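Local structure of FdtA domain-containing protein (Helicobacter canadensis MIT 98-5491, 7N67) at residues Gln78-Met83 with Ala126-Leu131. The protein probably acts as a 3,4-ketoisomerase on a dTDP-linked keto sugar, a step in making an unusual formylated sugar. Residues are numbered along the deposited sequence; the frame is centred on the assembly and turned at random.
Sequences QVLIMM and AKLLVL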
ATOM      1  N   GLN B  78      -3.172  25.012   2.114  1.00 28.44           N
ATOM      2  CA  GLN B  78      -2.689  23.642   1.787  1.00 26.81           C
ATOM      3  C   GLN B  78      -3.788  22.892   1.031  1.00 26.65           C
ATOM      4  O   GLN B  78      -4.969  23.252   1.201  1.00 24.70           O
ATOM      5  CB  GLN B  78      -2.297  22.881   3.052  1.00 27.10           C
ATOM      6  CG  GLN B  78      -1.033  23.397   3.731  1.00 27.66           C
ATOM      7  CD  GLN B  78      -0.621  22.467   4.846  1.00 27.06           C
ATOM      8  OE1 GLN B  78      -1.413  21.668   5.324  1.00 29.09           O
ATOM      9  NE2 GLN B  78       0.628  22.536   5.267  1.00 27.24           N
ATOM     10  N   VAL B  79      -3.404  21.894   0.226  1.00 27.99           N
ATOM     11  CA  VAL B  79      -4.331  20.855  -0.314  1.00 28.91           C
ATOM     12  C   VAL B  79      -3.807  19.469   0.087  1.00 28.14           C
ATOM     13  O   VAL B  79      -2.662  19.152  -0.260  1.00 28.36           O
ATOM     14  CB  VAL B  79      -4.504  20.987  -1.835  1.00 30.53           C
ATOM     15  CG1 VAL B  79      -5.128  19.741  -2.447  1.00 33.71           C
ATOM     16  CG2 VAL B  79      -5.319  22.208  -2.189  1.00 30.94           C
ATOM     17  N   LEU B  80      -4.644  18.682   0.768  1.00 27.18           N
ATOM     18  CA  LEU B  80      -4.304  17.343   1.325  1.00 27.12           C
ATOM     19  C   LEU B  80      -4.860  16.267   0.400  1.00 26.54           C
ATOM     20  O   LEU B  80      -6.003  16.410  -0.047  1.00 26.59           O
ATOM     21  CB  LEU B  80      -4.917  17.200   2.722  1.00 27.60           C
ATOM     22  CG  LEU B  80      -4.053  17.683   3.876  1.00 27.61           C
ATOM     23  CD1 LEU B  80      -3.771  19.166   3.759  1.00 27.86           C
ATOM     24  CD2 LEU B  80      -4.713  17.349   5.201  1.00 29.40           C
ATOM     25  N   ILE B  81      -4.064  15.243   0.123  1.00 26.82           N
ATOM     26  CA  ILE B  81      -4.475  14.054  -0.676  1.00 25.75           C
ATOM     27  C   ILE B  81      -3.926  12.800   0.006  1.00 24.67           C
ATOM     28  O   ILE B  81      -2.703  12.732   0.177  1.00 21.27           O
ATOM     29  CB  ILE B  81      -3.942  14.203  -2.103  1.00 25.97           C
ATOM     30  CG1 ILE B  81      -4.359  15.558  -2.684  1.00 24.27           C
ATOM     31  CG2 ILE B  81      -4.401  13.028  -2.952  1.00 27.83           C
ATOM     32  CD1 ILE B  81      -3.690  15.914  -3.974  1.00 23.20           C
ATOM     33  N   MET B  82      -4.799  11.885   0.436  1.00 25.33           N
ATOM     34  CA  MET B  82      -4.379  10.527   0.888  1.00 26.33           C
ATOM     35  C   MET B  82      -4.058   9.685  -0.339  1.00 25.95           C
ATOM     36  O   MET B  82      -4.995   9.199  -0.987  1.00 24.20           O
ATOM     37  CB  MET B  82      -5.466   9.806   1.689  1.00 26.83           C
ATOM     38  CG  MET B  82      -5.698  10.427   3.040  1.00 28.14           C
ATOM     39  SD  MET B  82      -4.180  10.538   4.019  1.00 28.70           S
ATOM     40  CE  MET B  82      -3.884   8.800   4.330  1.00 30.04           C
ATOM     41  N   MET B  83      -2.778   9.480  -0.610  1.00 28.47           N
ATOM     42  CA  MET B  83      -2.353   8.666  -1.773  1.00 34.66           C
ATOM     43  C   MET B  83      -2.501   7.173  -1.456  1.00 31.25           C
ATOM     44  O   MET B  83      -2.659   6.403  -2.399  1.00 33.83           O
ATOM     45  CB  MET B  83      -0.912   8.979  -2.184  1.00 37.76           C
ATOM     46  CG  MET B  83      -0.793   9.128  -3.672  1.00 45.64           C
ATOM     47  SD  MET B  83      -0.045  10.707  -4.043  1.00 55.63           S
ATOM     48  CE  MET B  83       1.541  10.123  -4.631  1.00 65.75           C
ATOM     49  N   ALA B 126      -0.253   4.321   5.977  1.00 28.81           N
ATOM     50  CA  ALA B 126      -0.993   5.303   5.153  1.00 28.27           C
ATOM     51  C   ALA B 126      -0.071   6.480   4.808  1.00 31.39           C
ATOM     52  O   ALA B 126       0.764   6.871   5.655  1.00 31.13           O
ATOM     53  CB  ALA B 126      -2.222   5.796   5.867  1.00 27.43           C
ATOM     54  N   LYS B 127      -0.251   7.033   3.607  1.00 30.51           N
ATOM     55  CA  LYS B 127       0.621   8.066   3.013  1.00 28.96           C
ATOM     56  C   LYS B 127      -0.241   9.266   2.647  1.00 27.24           C
ATOM     57  O   LYS B 127      -1.311   9.058   2.016  1.00 24.47           O
ATOM     58  CB  LYS B 127       1.333   7.457   1.809  1.00 29.41           C
ATOM     59  CG  LYS B 127       1.960   6.114   2.134  1.00 30.81           C
ATOM     60  CD  LYS B 127       2.884   5.558   1.060  1.00 31.91           C
ATOM     61  CE  LYS B 127       3.447   4.195   1.433  1.00 31.16           C
ATOM     62  NZ  LYS B 127       2.369   3.278   1.891  1.00 31.10           N
ATOM     63  N   LEU B 128       0.190  10.452   3.082  1.00 23.49           N
ATOM     64  CA  LEU B 128      -0.510  11.730   2.833  1.00 21.52           C
ATOM     65  C   LEU B 128       0.406  12.617   2.001  1.00 22.27           C
ATOM     66  O   LEU B 128       1.603  12.720   2.354  1.00 22.55           O
ATOM     67  CB  LEU B 128      -0.818  12.374   4.178  1.00 22.53           C
ATOM     68  CG  LEU B 128      -1.360  13.802   4.131  1.00 22.06           C
ATOM     69  CD1 LEU B 128      -2.731  13.837   3.475  1.00 22.71           C
ATOM     70  CD2 LEU B 128      -1.433  14.383   5.534  1.00 23.12           C
ATOM     71  N   LEU B 129      -0.124  13.184   0.915  1.00 21.63           N
ATOM     72  CA  LEU B 129       0.570  14.213   0.104  1.00 22.19           C
ATOM     73  C   LEU B 129      -0.031  15.568   0.456  1.00 21.55           C
ATOM     74  O   LEU B 129      -1.267  15.635   0.603  1.00 21.91           O
ATOM     75  CB  LEU B 129       0.388  13.894  -1.384  1.00 22.73           C
ATOM     76  CG  LEU B 129       0.985  14.918  -2.341  1.00 23.95           C
ATOM     77  CD1 LEU B 129       2.503  14.990  -2.201  1.00 23.69           C
ATOM     78  CD2 LEU B 129       0.579  14.595  -3.770  1.00 25.76           C
ATOM     79  N   VAL B 130       0.808  16.595   0.605  1.00 22.84           N
ATOM     80  CA  VAL B 130       0.351  17.985   0.907  1.00 23.92           C
ATOM     81  C   VAL B 130       0.971  18.945  -0.112  1.00 23.47           C
ATOM     82  O   VAL B 130       2.216  19.024  -0.199  1.00 22.66           O
ATOM     83  CB  VAL B 130       0.687  18.407   2.352  1.00 25.33           C
ATOM     84  CG1 VAL B 130       0.171  19.807   2.663  1.00 25.69           C
ATOM     85  CG2 VAL B 130       0.138  17.419   3.370  1.00 27.49           C
ATOM     86  N   LEU B 131       0.121  19.620  -0.867  1.00 23.71           N
ATOM     87  CA  LEU B 131       0.505  20.740  -1.759  1.00 25.56           C
ATOM     88  C   LEU B 131       0.378  22.018  -0.932  1.00 26.98           C
ATOM     89  O   LEU B 131      -0.738  22.266  -0.415  1.00 27.82           O
ATOM     90  CB  LEU B 131      -0.449  20.745  -2.958  1.00 26.17           C
ATOM     91  CG  LEU B 131      -0.155  19.751  -4.092  1.00 27.56           C
ATOM     92  CD1 LEU B 131       0.656  18.553  -3.642  1.00 28.47           C
ATOM     93  CD2 LEU B 131      -1.444  19.281  -4.731  1.00 28.58           C
TER
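Bends at chi2 and chi3 bring the sulfur of Met-82 across Leu-128 and its terminal methyl toward Ala-126. Leu-128 has CG anti to the backbone N (chi1 171°), and its second torsion turns CD1 to the sulfur, with Met-82 SD 3.6 Å from Leu-128 CD1. The methyl group beyond, Met-82 CE, reaches Ala-126 CB at 3.8 Å. The amide of Gln-78 lies against one methyl of Val-130 (CD to CG1, 3.5 Å); its NE2 is hydrogen-bonded to the hydroxyl of Tyr-57, a residue of the dTDP pocket. These are neighbouring strands of an antiparallel sheet, consistent with the cupin (jelly-roll) fold of the QdtA-like family, as the 158° between their directions and two reciprocal pairs of backbone bonds attest: Val-79 with Leu-131, and Ile-81 with Leu-129, where Leu-129 N to Ile-81 O (2.7 Å) is nearly straight at 169°. The bond from Met-83 N to Lys-127 O is weak, where the chain turns a corner. On the face carrying Val-79, Ile-81, Leu-129 and Leu-131, Ile-81 CD1 meets Leu-131 CD2 at 4.1 Å. Farther along, Met-83 SD approaches Leu-129 CD2 (3.9 Å), and both residues pack on Met-83 of the second subunit.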